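Local structure of terminal uridylyltransferase 1 (Trypanosoma brucei, 5HZD) at residues Lys68-Ala73 against His307-Pro312. The protein catalyses the addition of uridines from UTP to the 3' end of guide RNAs, ribosomal RNAs and some messenger RNAs in trypanosome mitochondria. Numbering follows the deposited sequence.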
ATOM      1  N   LYS A  68       3.858  21.475  -9.318  1.00 14.52           N
ATOM      2  CA  LYS A  68       3.834  20.152  -9.964  1.00 15.13           C
ATOM      3  C   LYS A  68       3.583  19.019  -8.997  1.00 16.80           C
ATOM      4  O   LYS A  68       2.849  18.073  -9.314  1.00 17.74           O
ATOM      5  CB  LYS A  68       5.145  19.907 -10.723  1.00 15.50           C
ATOM      6  CG  LYS A  68       5.337  20.795 -11.923  1.00 23.35           C
ATOM      7  CD  LYS A  68       6.707  20.507 -12.547  1.00 28.27           C
ATOM      8  CE  LYS A  68       7.213  21.696 -13.332  1.00 40.11           C
ATOM      9  NZ  LYS A  68       6.161  22.229 -14.226  1.00 46.12           N
ATOM     10  N   ILE A  69       4.189  19.107  -7.809  1.00 13.42           N
ATOM     11  CA  ILE A  69       3.978  18.134  -6.739  1.00 14.82           C
ATOM     12  C   ILE A  69       2.507  18.048  -6.358  1.00 12.90           C
ATOM     13  O   ILE A  69       1.943  16.948  -6.274  1.00 14.36           O
ATOM     14  CB  ILE A  69       4.831  18.507  -5.504  1.00 14.97           C
ATOM     15  CG1 ILE A  69       6.304  18.266  -5.824  1.00 15.28           C
ATOM     16  CG2 ILE A  69       4.432  17.668  -4.290  1.00 16.03           C
ATOM     17  CD1 ILE A  69       7.289  19.003  -4.900  1.00 18.16           C
ATOM     18  N   PHE A  70       1.860  19.203  -6.185  1.00 13.45           N
ATOM     19  CA  PHE A  70       0.447  19.175  -5.836  1.00 13.55           C
ATOM     20  C   PHE A  70      -0.417  18.668  -6.991  1.00 14.60           C
ATOM     21  O   PHE A  70      -1.457  18.043  -6.748  1.00 16.81           O
ATOM     22  CB  PHE A  70      -0.052  20.543  -5.324  1.00 16.97           C
ATOM     23  CG  PHE A  70       0.038  20.682  -3.831  1.00 15.07           C
ATOM     24  CD1 PHE A  70       1.194  21.172  -3.247  1.00 14.88           C
ATOM     25  CD2 PHE A  70      -1.012  20.273  -3.023  1.00 17.25           C
ATOM     26  CE1 PHE A  70       1.304  21.275  -1.866  1.00 15.10           C
ATOM     27  CE2 PHE A  70      -0.913  20.362  -1.640  1.00 15.54           C
ATOM     28  CZ  PHE A  70       0.232  20.875  -1.065  1.00 14.95           C
ATOM     29  N   HIS A  71       0.009  18.880  -8.233  1.00 13.71           N
ATOM     30  CA  HIS A  71      -0.762  18.378  -9.372  1.00 18.15           C
ATOM     31  C   HIS A  71      -0.714  16.852  -9.418  1.00 16.85           C
ATOM     32  O   HIS A  71      -1.744  16.199  -9.619  1.00 18.48           O
ATOM     33  CB  HIS A  71      -0.257  18.978 -10.698  1.00 19.27           C
ATOM     34  CG  HIS A  71      -1.057  18.541 -11.887  1.00 22.85           C
ATOM     35  ND1 HIS A  71      -2.150  19.246 -12.340  1.00 31.69           N
ATOM     36  CD2 HIS A  71      -0.946  17.457 -12.689  1.00 23.54           C
ATOM     37  CE1 HIS A  71      -2.670  18.621 -13.383  1.00 31.15           C
ATOM     38  NE2 HIS A  71      -1.963  17.530 -13.610  1.00 25.34           N
ATOM     39  N   VAL A  72       0.474  16.284  -9.240  1.00 13.71           N
ATOM     40  CA  VAL A  72       0.622  14.830  -9.174  1.00 15.87           C
ATOM     41  C   VAL A  72      -0.223  14.271  -8.030  1.00 19.81           C
ATOM     42  O   VAL A  72      -0.942  13.275  -8.200  1.00 18.84           O
ATOM     43  CB  VAL A  72       2.089  14.406  -8.989  1.00 18.36           C
ATOM     44  CG1 VAL A  72       2.170  12.900  -8.746  1.00 21.61           C
ATOM     45  CG2 VAL A  72       2.896  14.782 -10.217  1.00 22.08           C
ATOM     46  N   ALA A  73      -0.174  14.920  -6.870  1.00 14.18           N
ATOM     47  CA  ALA A  73      -0.945  14.434  -5.714  1.00 14.29           C
ATOM     48  C   ALA A  73      -2.448  14.511  -5.974  1.00 18.73           C
ATOM     49  O   ALA A  73      -3.217  13.626  -5.544  1.00 17.33           O
ATOM     50  CB  ALA A  73      -0.577  15.255  -4.488  1.00 15.15           C
ATOM     51  N   HIS A 307       1.119  17.447   8.206  1.00 13.77           N
ATOM     52  CA  HIS A 307       1.549  18.646   7.481  1.00 12.80           C
ATOM     53  C   HIS A 307       0.829  18.589   6.127  1.00 12.69           C
ATOM     54  O   HIS A 307       0.753  17.517   5.529  1.00 13.46           O
ATOM     55  CB  HIS A 307       3.066  18.589   7.248  1.00 13.60           C
ATOM     56  CG  HIS A 307       3.635  19.863   6.726  1.00 15.01           C
ATOM     57  ND1 HIS A 307       3.413  20.300   5.435  1.00 13.44           N
ATOM     58  CD2 HIS A 307       4.423  20.802   7.311  1.00 16.64           C
ATOM     59  CE1 HIS A 307       4.014  21.462   5.258  1.00 14.83           C
ATOM     60  NE2 HIS A 307       4.652  21.780   6.376  1.00 16.04           N
ATOM     61  N   PRO A 308       0.335  19.735   5.623  1.00 13.32           N
ATOM     62  CA  PRO A 308      -0.427  19.733   4.366  1.00 13.03           C
ATOM     63  C   PRO A 308       0.409  19.337   3.145  1.00 15.31           C
ATOM     64  O   PRO A 308      -0.183  18.969   2.118  1.00 17.87           O
ATOM     65  CB  PRO A 308      -0.918  21.179   4.240  1.00 15.79           C
ATOM     66  CG  PRO A 308      -0.008  21.998   5.092  1.00 17.45           C
ATOM     67  CD  PRO A 308       0.386  21.072   6.238  1.00 15.09           C
ATOM     68  N   CYS A 309       1.737  19.406   3.235  1.00 13.09           N
ATOM     69  CA  CYS A 309       2.568  18.982   2.115  1.00 15.42           C
ATOM     70  C   CYS A 309       3.114  17.568   2.282  1.00 13.04           C
ATOM     71  O   CYS A 309       3.848  17.041   1.403  1.00 12.43           O
ATOM     72  CB  CYS A 309       3.727  19.962   1.917  1.00 16.66           C
ATOM     73  SG  CYS A 309       3.121  21.586   1.563  1.00 17.41           S
ATOM     74  N   ALA A 310       2.747  16.886   3.369  1.00 11.88           N
ATOM     75  CA  ALA A 310       3.359  15.585   3.607  1.00 11.54           C
ATOM     76  C   ALA A 310       2.850  14.482   2.679  1.00 11.29           C
ATOM     77  O   ALA A 310       3.641  13.687   2.147  1.00 11.74           O
ATOM     78  CB  ALA A 310       3.212  15.166   5.099  1.00 11.55           C
ATOM     79  N   ARG A 311       1.541  14.424   2.428  1.00 11.35           N
ATOM     80  CA  ARG A 311       1.095  13.415   1.455  1.00 14.18           C
ATOM     81  C   ARG A 311       1.563  13.706   0.021  1.00 12.51           C
ATOM     82  O   ARG A 311       2.028  12.785  -0.661  1.00 12.91           O
ATOM     83  CB  ARG A 311      -0.419  13.224   1.497  1.00 11.24           C
ATOM     84  CG  ARG A 311      -0.918  12.558   2.783  1.00 11.18           C
ATOM     85  CD  ARG A 311      -2.445  12.578   2.779  1.00 14.09           C
ATOM     86  NE  ARG A 311      -2.941  13.934   2.923  1.00 12.30           N
ATOM     87  CZ  ARG A 311      -4.192  14.286   2.658  1.00 11.98           C
ATOM     88  NH1 ARG A 311      -5.056  13.381   2.205  1.00 13.60           N
ATOM     89  NH2 ARG A 311      -4.558  15.551   2.825  1.00 12.59           N
ATOM     90  N   PRO A 312       1.446  14.963  -0.451  1.00 11.51           N
ATOM     91  CA  PRO A 312       1.927  15.213  -1.818  1.00 13.60           C
ATOM     92  C   PRO A 312       3.397  14.836  -1.998  1.00 12.91           C
ATOM     93  O   PRO A 312       3.783  14.207  -3.004  1.00 12.62           O
ATOM     94  CB  PRO A 312       1.682  16.723  -1.997  1.00 14.23           C
ATOM     95  CG  PRO A 312       0.428  16.947  -1.182  1.00 15.83           C
ATOM     96  CD  PRO A 312       0.722  16.136   0.087  1.00 12.14           C
TER
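With chi1 at -92°, away from a staggered value, F70 swings its ring out from its helix and over P312, while C309, with SG anti to its own carbonyl carbon (chi1 -61°), sets the sulfur at the rim of the same ring. P312 offers CG to one face of the phenyl, 4.0 Å from the F70 centroid and 24° off the normal, a CH-pi contact displaced toward CE2. The sulfur comes in nearly in the ring plane, C309 SG lying 3.9 Å from F70 CE1, an edge-on sulfur-aromatic contact. The carbonyl oxygen of P308 approaches CZ obliquely.

One turn along, A73 points its methyl at the pyrrolidine, CB to P312 CB 3.7 Å. I69 adds CG2, also 3.7 Å from P312 CB, so the proline ring meets three side chains of one helix. On the other segment, H307 caps the turn: its ND1 accepts from C309 N at 2.9 Å, almost in the imidazole plane, a capping bond just ahead of helix 310-324. Helix 385-409 adds L399 against I69 and A395 against F70.

The result is a largely buried, mainly apolar junction between helix 59-76 and the turn and first residues of helix 310-324, the helix that further along carries the UTP-binding K318 of this nucleotidyltransferase.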